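Local atomic coordinates of glutathione S-transferase (Bombyx mori, PDB entry 3AY8), a protein that probably conjugates glutathione to electrophilic compounds, as a homodimeric cytosolic glutathione transferase. Residues L4-F9 with R16-A21; L20-I25 with C73-K78; Q98-D103 with P156-T161. All blocks are in the same frame, centred on the assembly; numbering follows the deposited sequence.

Contact 1: residues L4-F9 with R16-A21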
ATOM      1  N   LEU A   4      24.577  -6.953  -5.810  1.00 43.43           N
ATOM      2  CA  LEU A   4      23.257  -6.507  -5.374  1.00 41.08           C
ATOM      3  C   LEU A   4      23.326  -5.952  -3.939  1.00 39.77           C
ATOM      4  O   LEU A   4      23.868  -6.605  -3.046  1.00 39.15           O
ATOM      5  CB  LEU A   4      22.290  -7.687  -5.475  1.00 41.18           C
ATOM      6  CG  LEU A   4      20.792  -7.495  -5.249  1.00 41.07           C
ATOM      7  CD1 LEU A   4      20.147  -6.657  -6.341  1.00 40.91           C
ATOM      8  CD2 LEU A   4      20.114  -8.850  -5.156  1.00 41.01           C
ATOM      9  N   LYS A   5      22.792  -4.748  -3.725  1.00 37.91           N
ATOM     10  CA  LYS A   5      22.858  -4.099  -2.413  1.00 36.60           C
ATOM     11  C   LYS A   5      21.501  -3.642  -1.838  1.00 35.05           C
ATOM     12  O   LYS A   5      20.671  -3.062  -2.546  1.00 34.78           O
ATOM     13  CB  LYS A   5      23.835  -2.919  -2.466  1.00 36.97           C
ATOM     14  CG  LYS A   5      24.098  -2.264  -1.115  1.00 39.81           C
ATOM     15  CD  LYS A   5      25.590  -2.075  -0.848  1.00 43.91           C
ATOM     16  CE  LYS A   5      26.178  -0.858  -1.556  1.00 46.33           C
ATOM     17  NZ  LYS A   5      27.514  -0.476  -0.968  1.00 47.87           N
ATOM     18  N   LEU A   6      21.296  -3.899  -0.548  1.00 32.98           N
ATOM     19  CA  LEU A   6      20.122  -3.395   0.176  1.00 31.35           C
ATOM     20  C   LEU A   6      20.545  -2.421   1.265  1.00 30.59           C
ATOM     21  O   LEU A   6      21.347  -2.773   2.132  1.00 30.21           O
ATOM     22  CB  LEU A   6      19.316  -4.548   0.785  1.00 30.92           C
ATOM     23  CG  LEU A   6      17.998  -4.167   1.481  1.00 30.37           C
ATOM     24  CD1 LEU A   6      16.945  -3.756   0.464  1.00 28.87           C
ATOM     25  CD2 LEU A   6      17.477  -5.292   2.343  1.00 29.41           C
ATOM     26  N   TYR A   7      20.031  -1.195   1.199  1.00 29.24           N
ATOM     27  CA  TYR A   7      20.200  -0.237   2.287  1.00 29.16           C
ATOM     28  C   TYR A   7      19.072  -0.461   3.293  1.00 28.87           C
ATOM     29  O   TYR A   7      17.890  -0.305   2.958  1.00 27.82           O
ATOM     30  CB  TYR A   7      20.225   1.200   1.763  1.00 28.90           C
ATOM     31  CG  TYR A   7      21.428   1.460   0.869  1.00 31.11           C
ATOM     32  CD1 TYR A   7      22.594   2.037   1.390  1.00 32.29           C
ATOM     33  CD2 TYR A   7      21.417   1.089  -0.479  1.00 31.20           C
ATOM     34  CE1 TYR A   7      23.712   2.262   0.581  1.00 34.17           C
ATOM     35  CE2 TYR A   7      22.524   1.309  -1.297  1.00 34.32           C
ATOM     36  CZ  TYR A   7      23.667   1.893  -0.755  1.00 34.87           C
ATOM     37  OH  TYR A   7      24.761   2.116  -1.550  1.00 37.79           O
ATOM     38  N   HIS A   8      19.457  -0.814   4.520  1.00 28.33           N
ATOM     39  CA  HIS A   8      18.559  -1.496   5.454  1.00 28.47           C
ATOM     40  C   HIS A   8      18.647  -0.906   6.853  1.00 28.66           C
ATOM     41  O   HIS A   8      19.743  -0.627   7.360  1.00 28.60           O
ATOM     42  CB  HIS A   8      18.911  -2.998   5.474  1.00 28.53           C
ATOM     43  CG  HIS A   8      18.092  -3.823   6.424  1.00 29.44           C
ATOM     44  ND1 HIS A   8      18.661  -4.702   7.327  1.00 30.47           N
ATOM     45  CD2 HIS A   8      16.751  -3.927   6.593  1.00 27.62           C
ATOM     46  CE1 HIS A   8      17.703  -5.306   8.012  1.00 28.20           C
ATOM     47  NE2 HIS A   8      16.538  -4.852   7.588  1.00 30.35           N
ATOM     48  N   PHE A   9      17.492  -0.719   7.482  1.00 28.76           N
ATOM     49  CA  PHE A   9      17.438  -0.321   8.890  1.00 29.04           C
ATOM     50  C   PHE A   9      16.709  -1.430   9.650  1.00 28.89           C
ATOM     51  O   PHE A   9      15.484  -1.531   9.541  1.00 28.88           O
ATOM     52  CB  PHE A   9      16.712   1.033   9.030  1.00 29.44           C
ATOM     53  CG  PHE A   9      16.649   1.578  10.452  1.00 31.85           C
ATOM     54  CD1 PHE A   9      17.704   1.401  11.348  1.00 34.56           C
ATOM     55  CD2 PHE A   9      15.533   2.298  10.874  1.00 33.78           C
ATOM     56  CE1 PHE A   9      17.646   1.933  12.648  1.00 35.02           C
ATOM     57  CE2 PHE A   9      15.461   2.835  12.164  1.00 35.49           C
ATOM     58  CZ  PHE A   9      16.524   2.651  13.053  1.00 35.74           C
ATOM     59  N   ARG A  16      12.725  -4.713   7.037  1.00 23.23           N
ATOM     60  CA  ARG A  16      12.846  -6.131   7.364  1.00 22.54           C
ATOM     61  C   ARG A  16      12.098  -7.026   6.373  1.00 22.14           C
ATOM     62  O   ARG A  16      12.564  -8.117   6.054  1.00 21.32           O
ATOM     63  CB  ARG A  16      12.418  -6.407   8.812  1.00 22.60           C
ATOM     64  CG  ARG A  16      13.552  -6.171   9.831  1.00 23.28           C
ATOM     65  CD  ARG A  16      13.119  -6.493  11.265  1.00 23.60           C
ATOM     66  NE  ARG A  16      12.359  -5.398  11.887  1.00 24.86           N
ATOM     67  CZ  ARG A  16      11.034  -5.398  12.046  1.00 24.97           C
ATOM     68  NH1 ARG A  16      10.425  -4.358  12.608  1.00 26.29           N
ATOM     69  NH2 ARG A  16      10.315  -6.443  11.656  1.00 24.72           N
ATOM     70  N   GLY A  17      10.961  -6.542   5.866  1.00 21.73           N
ATOM     71  CA  GLY A  17      10.174  -7.283   4.871  1.00 21.70           C
ATOM     72  C   GLY A  17      10.904  -7.461   3.549  1.00 21.88           C
ATOM     73  O   GLY A  17      10.809  -8.514   2.908  1.00 21.89           O
ATOM     74  N   ALA A  18      11.621  -6.427   3.135  1.00 22.01           N
ATOM     75  CA  ALA A  18      12.453  -6.503   1.926  1.00 22.17           C
ATOM     76  C   ALA A  18      13.595  -7.513   2.100  1.00 22.44           C
ATOM     77  O   ALA A  18      13.858  -8.318   1.193  1.00 22.74           O
ATOM     78  CB  ALA A  18      13.000  -5.120   1.567  1.00 22.21           C
ATOM     79  N   LEU A  19      14.266  -7.487   3.256  1.00 22.13           N
ATOM     80  CA  LEU A  19      15.365  -8.441   3.510  1.00 22.84           C
ATOM     81  C   LEU A  19      14.853  -9.876   3.613  1.00 22.98           C
ATOM     82  O   LEU A  19      15.440 -10.808   3.037  1.00 23.66           O
ATOM     83  CB  LEU A  19      16.193  -8.036   4.742  1.00 22.11           C
ATOM     84  CG  LEU A  19      17.390  -8.935   5.104  1.00 23.51           C
ATOM     85  CD1 LEU A  19      18.385  -9.107   3.962  1.00 22.35           C
ATOM     86  CD2 LEU A  19      18.109  -8.438   6.368  1.00 23.76           C
ATOM     87  N   LEU A  20      13.735 -10.059   4.314  1.00 22.98           N
ATOM     88  CA  LEU A  20      13.116 -11.373   4.405  1.00 22.98           C
ATOM     89  C   LEU A  20      12.820 -11.972   3.032  1.00 23.55           C
ATOM     90  O   LEU A  20      12.943 -13.184   2.845  1.00 23.53           O
ATOM     91  CB  LEU A  20      11.830 -11.309   5.238  1.00 22.71           C
ATOM     92  CG  LEU A  20      11.948 -11.398   6.770  1.00 23.24           C
ATOM     93  CD1 LEU A  20      10.643 -10.951   7.419  1.00 20.86           C
ATOM     94  CD2 LEU A  20      12.312 -12.820   7.243  1.00 18.84           C
ATOM     95  N   ALA A  21      12.387 -11.132   2.088  1.00 23.84           N
ATOM     96  CA  ALA A  21      12.131 -11.591   0.716  1.00 24.98           C
ATOM     97  C   ALA A  21      13.438 -12.048   0.061  1.00 25.59           C
ATOM     98  O   ALA A  21      13.474 -13.093  -0.584  1.00 25.45           O
ATOM     99  CB  ALA A  21      11.481 -10.489  -0.118  1.00 24.19           C
TER

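Contact 2: residues L20-I25 with C73-K78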
ATOM      1  N   LEU A  20      13.735 -10.059   4.314  1.00 22.98           N
ATOM      2  CA  LEU A  20      13.116 -11.373   4.405  1.00 22.98           C
ATOM      3  C   LEU A  20      12.820 -11.972   3.032  1.00 23.55           C
ATOM      4  O   LEU A  20      12.943 -13.184   2.845  1.00 23.53           O
ATOM      5  CB  LEU A  20      11.830 -11.309   5.238  1.00 22.71           C
ATOM      6  CG  LEU A  20      11.948 -11.398   6.770  1.00 23.24           C
ATOM      7  CD1 LEU A  20      10.643 -10.951   7.419  1.00 20.86           C
ATOM      8  CD2 LEU A  20      12.312 -12.820   7.243  1.00 18.84           C
ATOM      9  N   ALA A  21      12.387 -11.132   2.088  1.00 23.84           N
ATOM     10  CA  ALA A  21      12.131 -11.591   0.716  1.00 24.98           C
ATOM     11  C   ALA A  21      13.438 -12.048   0.061  1.00 25.59           C
ATOM     12  O   ALA A  21      13.474 -13.093  -0.584  1.00 25.45           O
ATOM     13  CB  ALA A  21      11.481 -10.489  -0.118  1.00 24.19           C
ATOM     14  N   ALA A  22      14.492 -11.255   0.217  1.00 26.47           N
ATOM     15  CA  ALA A  22      15.821 -11.637  -0.290  1.00 28.12           C
ATOM     16  C   ALA A  22      16.269 -12.981   0.318  1.00 28.51           C
ATOM     17  O   ALA A  22      16.742 -13.851  -0.405  1.00 28.71           O
ATOM     18  CB  ALA A  22      16.846 -10.538  -0.017  1.00 27.68           C
ATOM     19  N   ARG A  23      16.071 -13.166   1.627  1.00 29.09           N
ATOM     20  CA  ARG A  23      16.403 -14.450   2.279  1.00 29.77           C
ATOM     21  C   ARG A  23      15.575 -15.598   1.712  1.00 30.49           C
ATOM     22  O   ARG A  23      16.103 -16.679   1.468  1.00 30.10           O
ATOM     23  CB  ARG A  23      16.220 -14.399   3.804  1.00 29.40           C
ATOM     24  CG  ARG A  23      16.976 -13.275   4.542  1.00 31.39           C
ATOM     25  CD  ARG A  23      18.434 -13.168   4.114  1.00 32.97           C
ATOM     26  NE  ARG A  23      19.277 -12.436   5.063  1.00 31.94           N
ATOM     27  CZ  ARG A  23      20.562 -12.170   4.841  1.00 31.79           C
ATOM     28  NH1 ARG A  23      21.139 -12.553   3.710  1.00 32.54           N
ATOM     29  NH2 ARG A  23      21.275 -11.529   5.741  1.00 32.46           N
ATOM     30  N   ALA A  24      14.279 -15.354   1.499  1.00 31.05           N
ATOM     31  CA  ALA A  24      13.369 -16.398   1.030  1.00 32.24           C
ATOM     32  C   ALA A  24      13.722 -16.908  -0.368  1.00 33.26           C
ATOM     33  O   ALA A  24      13.721 -18.118  -0.596  1.00 33.19           O
ATOM     34  CB  ALA A  24      11.918 -15.912   1.075  1.00 31.87           C
ATOM     35  N   ILE A  25      14.021 -15.982  -1.281  1.00 34.35           N
ATOM     36  CA  ILE A  25      14.364 -16.379  -2.650  0.60 35.48           C
ATOM     37  C   ILE A  25      15.817 -16.834  -2.755  1.00 35.90           C
ATOM     38  O   ILE A  25      16.201 -17.474  -3.738  1.00 35.96           O
ATOM     39  CB  ILE A  25      13.992 -15.314  -3.718  0.60 35.46           C
ATOM     40  CG1 ILE A  25      14.412 -13.915  -3.268  0.60 35.64           C
ATOM     41  CG2 ILE A  25      12.491 -15.380  -4.029  0.60 36.20           C
ATOM     42  CD1 ILE A  25      13.447 -12.793  -3.680  0.60 36.32           C
ATOM     43  N   CYS A  73       8.806  -7.968  -4.972  1.00 24.95           N
ATOM     44  CA  CYS A  73       8.301  -8.465  -6.258  1.00 26.22           C
ATOM     45  C   CYS A  73       9.391  -8.448  -7.341  1.00 26.23           C
ATOM     46  O   CYS A  73       9.458  -9.342  -8.177  1.00 26.43           O
ATOM     47  CB  CYS A  73       7.098  -7.630  -6.728  1.00 26.06           C
ATOM     48  SG  CYS A  73       5.645  -7.743  -5.653  1.00 26.90           S
ATOM     49  N   TYR A  74      10.216  -7.411  -7.326  1.00 27.12           N
ATOM     50  CA  TYR A  74      11.305  -7.275  -8.290  1.00 28.19           C
ATOM     51  C   TYR A  74      12.358  -8.378  -8.089  1.00 28.58           C
ATOM     52  O   TYR A  74      12.759  -9.048  -9.050  1.00 28.05           O
ATOM     53  CB  TYR A  74      11.950  -5.900  -8.164  1.00 28.44           C
ATOM     54  CG  TYR A  74      13.212  -5.769  -8.983  1.00 30.80           C
ATOM     55  CD1 TYR A  74      13.148  -5.618 -10.371  1.00 31.70           C
ATOM     56  CD2 TYR A  74      14.464  -5.820  -8.381  1.00 30.82           C
ATOM     57  CE1 TYR A  74      14.299  -5.522 -11.130  1.00 33.18           C
ATOM     58  CE2 TYR A  74      15.627  -5.722  -9.132  1.00 32.33           C
ATOM     59  CZ  TYR A  74      15.536  -5.572 -10.507  1.00 33.23           C
ATOM     60  OH  TYR A  74      16.674  -5.457 -11.274  1.00 34.19           O
ATOM     61  N   LEU A  75      12.788  -8.557  -6.837  1.00 28.19           N
ATOM     62  CA  LEU A  75      13.705  -9.642  -6.480  1.00 28.69           C
ATOM     63  C   LEU A  75      13.162 -11.032  -6.822  1.00 29.17           C
ATOM     64  O   LEU A  75      13.898 -11.878  -7.348  1.00 28.89           O
ATOM     65  CB  LEU A  75      14.070  -9.575  -4.989  1.00 28.18           C
ATOM     66  CG  LEU A  75      14.876  -8.369  -4.515  1.00 27.60           C
ATOM     67  CD1 LEU A  75      15.156  -8.484  -3.016  1.00 27.52           C
ATOM     68  CD2 LEU A  75      16.195  -8.278  -5.277  1.00 28.25           C
ATOM     69  N   ALA A  76      11.885 -11.271  -6.520  1.00 29.24           N
ATOM     70  CA  ALA A  76      11.289 -12.576  -6.791  1.00 30.23           C
ATOM     71  C   ALA A  76      11.281 -12.907  -8.299  1.00 31.20           C
ATOM     72  O   ALA A  76      11.671 -14.012  -8.690  1.00 31.06           O
ATOM     73  CB  ALA A  76       9.907 -12.675  -6.203  1.00 30.30           C
ATOM     74  N   ASP A  77      10.857 -11.949  -9.130  1.00 31.41           N
ATOM     75  CA  ASP A  77      10.833 -12.144 -10.587  1.00 32.69           C
ATOM     76  C   ASP A  77      12.242 -12.151 -11.213  1.00 33.57           C
ATOM     77  O   ASP A  77      12.509 -12.937 -12.112  1.00 33.25           O
ATOM     78  CB  ASP A  77       9.938 -11.096 -11.280  1.00 32.02           C
ATOM     79  CG  ASP A  77       8.454 -11.477 -11.279  1.00 32.61           C
ATOM     80  OD1 ASP A  77       8.119 -12.638 -10.959  1.00 34.66           O
ATOM     81  OD2 ASP A  77       7.605 -10.615 -11.608  1.00 31.48           O
ATOM     82  N   LYS A  78      13.136 -11.286 -10.734  1.00 34.57           N
ATOM     83  CA  LYS A  78      14.468 -11.188 -11.328  1.00 36.44           C
ATOM     84  C   LYS A  78      15.397 -12.357 -10.933  1.00 37.50           C
ATOM     85  O   LYS A  78      16.115 -12.886 -11.784  1.00 37.71           O
ATOM     86  CB  LYS A  78      15.106  -9.822 -11.023  1.00 36.21           C
ATOM     87  CG  LYS A  78      16.468  -9.586 -11.678  1.00 37.91           C
ATOM     88  CD  LYS A  78      16.362  -8.866 -13.004  1.00 40.59           C
ATOM     89  CE  LYS A  78      17.727  -8.732 -13.671  1.00 43.01           C
ATOM     90  NZ  LYS A  78      18.620  -7.733 -12.977  1.00 44.46           N
TER

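Contact 3: residues Q98-D103 with P156-T161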
ATOM      1  N   GLN A  98      -2.604  -8.542  -3.744  1.00 23.68           N
ATOM      2  CA  GLN A  98      -3.702  -8.143  -2.869  0.50 23.41           C
ATOM      3  C   GLN A  98      -3.257  -8.140  -1.406  1.00 23.77           C
ATOM      4  O   GLN A  98      -3.459  -7.143  -0.704  1.00 23.32           O
ATOM      5  CB  GLN A  98      -4.910  -9.066  -3.075  0.50 22.98           C
ATOM      6  CG  GLN A  98      -6.189  -8.652  -2.380  0.50 21.24           C
ATOM      7  CD  GLN A  98      -7.160  -9.821  -2.238  0.50 20.47           C
ATOM      8  OE1 GLN A  98      -6.938 -10.748  -1.446  0.50 19.78           O
ATOM      9  NE2 GLN A  98      -8.219  -9.794  -3.013  0.50 17.05           N
ATOM     10  N   ARG A  99      -2.638  -9.237  -0.945  1.00 23.70           N
ATOM     11  CA  ARG A  99      -2.151  -9.285   0.436  1.00 23.84           C
ATOM     12  C   ARG A  99      -1.036  -8.256   0.684  1.00 23.34           C
ATOM     13  O   ARG A  99      -0.944  -7.701   1.776  1.00 22.93           O
ATOM     14  CB  ARG A  99      -1.661 -10.695   0.836  1.00 24.18           C
ATOM     15  CG  ARG A  99      -2.634 -11.833   0.556  1.00 26.98           C
ATOM     16  CD  ARG A  99      -4.011 -11.676   1.157  1.00 29.89           C
ATOM     17  NE  ARG A  99      -4.635 -12.990   1.349  1.00 32.99           N
ATOM     18  CZ  ARG A  99      -5.909 -13.286   1.104  1.00 33.39           C
ATOM     19  NH1 ARG A  99      -6.740 -12.375   0.639  1.00 33.88           N
ATOM     20  NH2 ARG A  99      -6.355 -14.513   1.335  1.00 35.12           N
ATOM     21  N   LEU A 100      -0.197  -8.022  -0.324  1.00 22.92           N
ATOM     22  CA  LEU A 100       0.852  -6.997  -0.224  1.00 22.82           C
ATOM     23  C   LEU A 100       0.246  -5.617  -0.056  1.00 22.62           C
ATOM     24  O   LEU A 100       0.684  -4.859   0.803  1.00 22.58           O
ATOM     25  CB  LEU A 100       1.811  -7.035  -1.430  1.00 22.01           C
ATOM     26  CG  LEU A 100       2.749  -8.256  -1.491  1.00 23.40           C
ATOM     27  CD1 LEU A 100       3.433  -8.381  -2.871  1.00 22.73           C
ATOM     28  CD2 LEU A 100       3.796  -8.212  -0.356  1.00 23.43           C
ATOM     29  N   TYR A 101      -0.770  -5.291  -0.858  1.00 22.79           N
ATOM     30  CA  TYR A 101      -1.446  -4.002  -0.708  1.00 23.07           C
ATOM     31  C   TYR A 101      -2.189  -3.909   0.611  1.00 23.39           C
ATOM     32  O   TYR A 101      -2.216  -2.853   1.219  1.00 23.79           O
ATOM     33  CB  TYR A 101      -2.367  -3.670  -1.903  1.00 22.95           C
ATOM     34  CG  TYR A 101      -1.563  -3.281  -3.127  1.00 23.26           C
ATOM     35  CD1 TYR A 101      -0.873  -2.063  -3.184  1.00 21.31           C
ATOM     36  CD2 TYR A 101      -1.457  -4.149  -4.207  1.00 22.96           C
ATOM     37  CE1 TYR A 101      -0.111  -1.725  -4.310  1.00 22.77           C
ATOM     38  CE2 TYR A 101      -0.699  -3.821  -5.315  1.00 21.60           C
ATOM     39  CZ  TYR A 101      -0.031  -2.617  -5.363  1.00 23.24           C
ATOM     40  OH  TYR A 101       0.715  -2.325  -6.486  1.00 25.38           O
ATOM     41  N   PHE A 102      -2.750  -5.026   1.074  1.00 24.43           N
ATOM     42  CA  PHE A 102      -3.307  -5.092   2.435  1.00 25.10           C
ATOM     43  C   PHE A 102      -2.242  -4.763   3.494  1.00 24.92           C
ATOM     44  O   PHE A 102      -2.504  -3.993   4.413  1.00 25.88           O
ATOM     45  CB  PHE A 102      -3.961  -6.460   2.664  1.00 25.08           C
ATOM     46  CG  PHE A 102      -4.317  -6.748   4.097  1.00 27.46           C
ATOM     47  CD1 PHE A 102      -5.554  -6.357   4.617  1.00 27.35           C
ATOM     48  CD2 PHE A 102      -3.422  -7.419   4.925  1.00 27.51           C
ATOM     49  CE1 PHE A 102      -5.877  -6.632   5.943  1.00 29.35           C
ATOM     50  CE2 PHE A 102      -3.750  -7.708   6.266  1.00 29.23           C
ATOM     51  CZ  PHE A 102      -4.972  -7.322   6.766  1.00 27.74           C
ATOM     52  N   ASP A 103      -1.037  -5.328   3.359  1.00 24.45           N
ATOM     53  CA  ASP A 103       0.064  -4.998   4.262  1.00 23.88           C
ATOM     54  C   ASP A 103       0.358  -3.480   4.241  1.00 23.73           C
ATOM     55  O   ASP A 103       0.495  -2.848   5.290  1.00 23.44           O
ATOM     56  CB  ASP A 103       1.342  -5.774   3.891  1.00 23.86           C
ATOM     57  CG  ASP A 103       2.470  -5.537   4.877  1.00 24.62           C
ATOM     58  OD1 ASP A 103       2.291  -5.854   6.075  1.00 24.41           O
ATOM     59  OD2 ASP A 103       3.531  -5.025   4.471  1.00 26.29           O
ATOM     60  N   PRO A 156       4.243 -20.711   1.346  1.00 30.67           N
ATOM     61  CA  PRO A 156       4.626 -19.335   1.687  1.00 29.47           C
ATOM     62  C   PRO A 156       4.957 -18.504   0.444  1.00 28.41           C
ATOM     63  O   PRO A 156       5.403 -19.048  -0.560  1.00 27.98           O
ATOM     64  CB  PRO A 156       5.848 -19.503   2.599  1.00 29.43           C
ATOM     65  CG  PRO A 156       6.370 -20.886   2.332  1.00 30.48           C
ATOM     66  CD  PRO A 156       5.217 -21.711   1.832  1.00 30.73           C
ATOM     67  N   THR A 157       4.686 -17.202   0.500  1.00 26.66           N
ATOM     68  CA  THR A 157       4.968 -16.312  -0.626  1.00 25.14           C
ATOM     69  C   THR A 157       5.607 -15.058  -0.055  1.00 25.17           C
ATOM     70  O   THR A 157       5.727 -14.937   1.171  1.00 25.00           O
ATOM     71  CB  THR A 157       3.682 -15.941  -1.409  1.00 25.27           C
ATOM     72  OG1 THR A 157       2.756 -15.282  -0.530  1.00 23.14           O
ATOM     73  CG2 THR A 157       3.002 -17.205  -2.006  1.00 24.71           C
ATOM     74  N   ILE A 158       6.023 -14.132  -0.920  1.00 24.39           N
ATOM     75  CA  ILE A 158       6.487 -12.832  -0.447  1.00 23.97           C
ATOM     76  C   ILE A 158       5.409 -12.045   0.315  1.00 23.50           C
ATOM     77  O   ILE A 158       5.737 -11.109   1.035  1.00 23.39           O
ATOM     78  CB  ILE A 158       7.116 -11.939  -1.565  1.00 24.15           C
ATOM     79  CG1 ILE A 158       6.096 -11.577  -2.646  1.00 23.81           C
ATOM     80  CG2 ILE A 158       8.373 -12.596  -2.162  1.00 24.53           C
ATOM     81  CD1 ILE A 158       6.639 -10.531  -3.638  1.00 21.44           C
ATOM     82  N   ALA A 159       4.136 -12.400   0.149  1.00 23.10           N
ATOM     83  CA  ALA A 159       3.086 -11.785   0.990  1.00 23.62           C
ATOM     84  C   ALA A 159       3.306 -12.163   2.473  1.00 23.73           C
ATOM     85  O   ALA A 159       3.117 -11.341   3.372  1.00 23.78           O
ATOM     86  CB  ALA A 159       1.705 -12.196   0.516  1.00 23.16           C
ATOM     87  N   ASP A 160       3.760 -13.385   2.725  1.00 24.07           N
ATOM     88  CA  ASP A 160       4.081 -13.798   4.106  1.00 24.49           C
ATOM     89  C   ASP A 160       5.295 -13.094   4.678  1.00 24.23           C
ATOM     90  O   ASP A 160       5.281 -12.725   5.840  1.00 24.53           O
ATOM     91  CB  ASP A 160       4.262 -15.311   4.220  1.00 24.65           C
ATOM     92  CG  ASP A 160       3.031 -16.070   3.786  1.00 26.11           C
ATOM     93  OD1 ASP A 160       2.076 -16.167   4.598  1.00 27.48           O
ATOM     94  OD2 ASP A 160       3.029 -16.567   2.644  1.00 25.32           O
ATOM     95  N   THR A 161       6.348 -12.911   3.884  1.00 24.54           N
ATOM     96  CA  THR A 161       7.526 -12.204   4.392  1.00 24.62           C
ATOM     97  C   THR A 161       7.198 -10.755   4.793  1.00 24.51           C
ATOM     98  O   THR A 161       7.619 -10.300   5.851  1.00 24.38           O
ATOM     99  CB  THR A 161       8.734 -12.300   3.442  1.00 24.72           C
ATOM    100  OG1 THR A 161       8.325 -12.006   2.108  1.00 24.81           O
ATOM    101  CG2 THR A 161       9.321 -13.734   3.477  1.00 24.48           C
TER

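Contact 1: residues L4-F9 with R16-A21
Leu19 overlaps one face of the His8 ring, its CD2 methyl coming closest, 3.4 Å above the ring plane and just beyond the rim; CB lies higher on the same side, 4.3 Å above the plane and offset toward the rim. The contact closes the first half of the beta-alpha-beta unit of the thioredoxin-like domain, where strand 5-8 leads into helix 13-25 and the chain then returns as strand 30-33. The short axes run nearly antiparallel, at 152°, and come within 9.3 Å of each other, as expected for a helix lying on a sheet. Strand alternation selects the residues: Leu6 and His8 direct their CB atoms at the helix, whereas Tyr7 between them does not. Leu6 holds CG anti to its own amide nitrogen (chi1 -175°), which carries both methyls across to the helix. There CD2 meets Leu19 CB at 3.9 Å and Leu19 CA at 4.0 Å, and CD1 reaches Ala18 CB at 4.3 Å. Leu19 uses the same first torsion and also touches Ile31 of the next strand, so it spans two strands from a single helical position. At the other end Arg16 turns its guanidinium away from the strand: NE and NH1 bond to Pro10 O and Val11 O, and NH2 bonds to Ala165 O and Asn199 OD1 of the C-terminal helices. The amide N of Arg16 lies at the His8 ring edge, in the ring plane.

Contact 2: residues L20-I25 with C73-K78
Tyr74 OH is held by Asp60 OD2 and by Gln91 NE2 of the second subunit, while the next residue, Leu75, points at helix 13-25 instead. Between the two segments the side-chain contacts are apolar. Leu75 keeps CG anti to its carbonyl carbon (chi1 -66°), and this sends CD1 to Ala22 CB at 4.0 Å, the firm contact of the pair. Ile25 is modelled in two conformers, so its geometry is less certain: in the one considered here its chain crosses Leu75 at about a right angle, with CD1 3.5 Å from Leu75 CB and 3.6 Å from Ala76 N, and CG2 4.3 Å from Ala76 CB. Helices 13-25 and 68-79 both belong to the thioredoxin-like domain, and their segments run side by side in the same direction, 15° apart with the axes 9.5 Å from each other at closest. The closest CA pair, Ile25 and Ala76 at 6.4 Å, includes an alanine, as does Ala22 opposite Leu75, which is consistent with the close spacing. Leu75 also touches Leu58 of strand 57-60, which places its side chain between helix and sheet. Outside the apolar seam, Asp77 OD2 makes a salt bridge with Arg93 NH1, and Arg23 NE makes one with Glu198 OE1.

Contact 3: residues Q98-D103 with P156-T161
The first turn of helix 158-173, in the helical C-terminal domain, rests on helix 90-120 through Leu100, which meets both Ile158 and Ala159. The backbones are close, with the CA atoms of Leu100 and Ala159 5.4 Å apart, a spacing that the small alanine side chain allows. Leu100 places CG anti to its carbonyl carbon (chi1 -70°) and divides its methyls: CD1 meets Ile158 CD1 at 3.9 Å, while CD2 lies 3.9 Å from Ala159 CA and 3.8 Å from Ile158 O. Beside it, Arg99 contributes only the root of its chain, CB touching Ala159 CB at 3.7 Å. Its guanidinium bends away, NE bonding to Val151 O and the group making a cation-pi contact with Phe144. The turn that receives these side chains is closed by a capping box, a feature of this helix in cytosolic glutathione transferases. Thr157 N donates to Asp160 OD2 at 2.8 Å with an N-H...O angle of 158°; Asp160 OD2 accepts with its lone pair anti to the other carboxylate oxygen. Thr157 OG1 at the N-cap accepts from Ala159 N at 3.3 Å. Asp160 OD1 is bonded by Val151 N and Trp186 NE1, so three N-H groups grip the buried carboxylate; with the helix start beside it, they would be expected to stabilise its negative charge. Thr161 OG1 donates to Ile158 O at 2.9 Å, tilted out of the carbonyl plane.

Contacts 1 and 2 have centres 10 Å apart and share helix 13-25: its earlier turns face strand 5-8, its last ones helix 68-79. Leu4 CD2 and Leu75 CD2, 4.0 Å apart, join the two into one core of the thioredoxin-like domain. Contact 3 follows later in the chain, within the helical domain, about 12 Å from contact 2 and 16 Å from contact 1, centre to centre. The domain boundary is nevertheless tightly packed: Cys73 SG lies 3.6 Å from both Ile158 CD1 and Leu100 CD1, and Leu20 CD1 is 3.5 Å from Thr161 O. Helix 68-79 thus joins sheet, helical domain and second subunit, and helix 90-120 of contact 3 adds to the dimer contact.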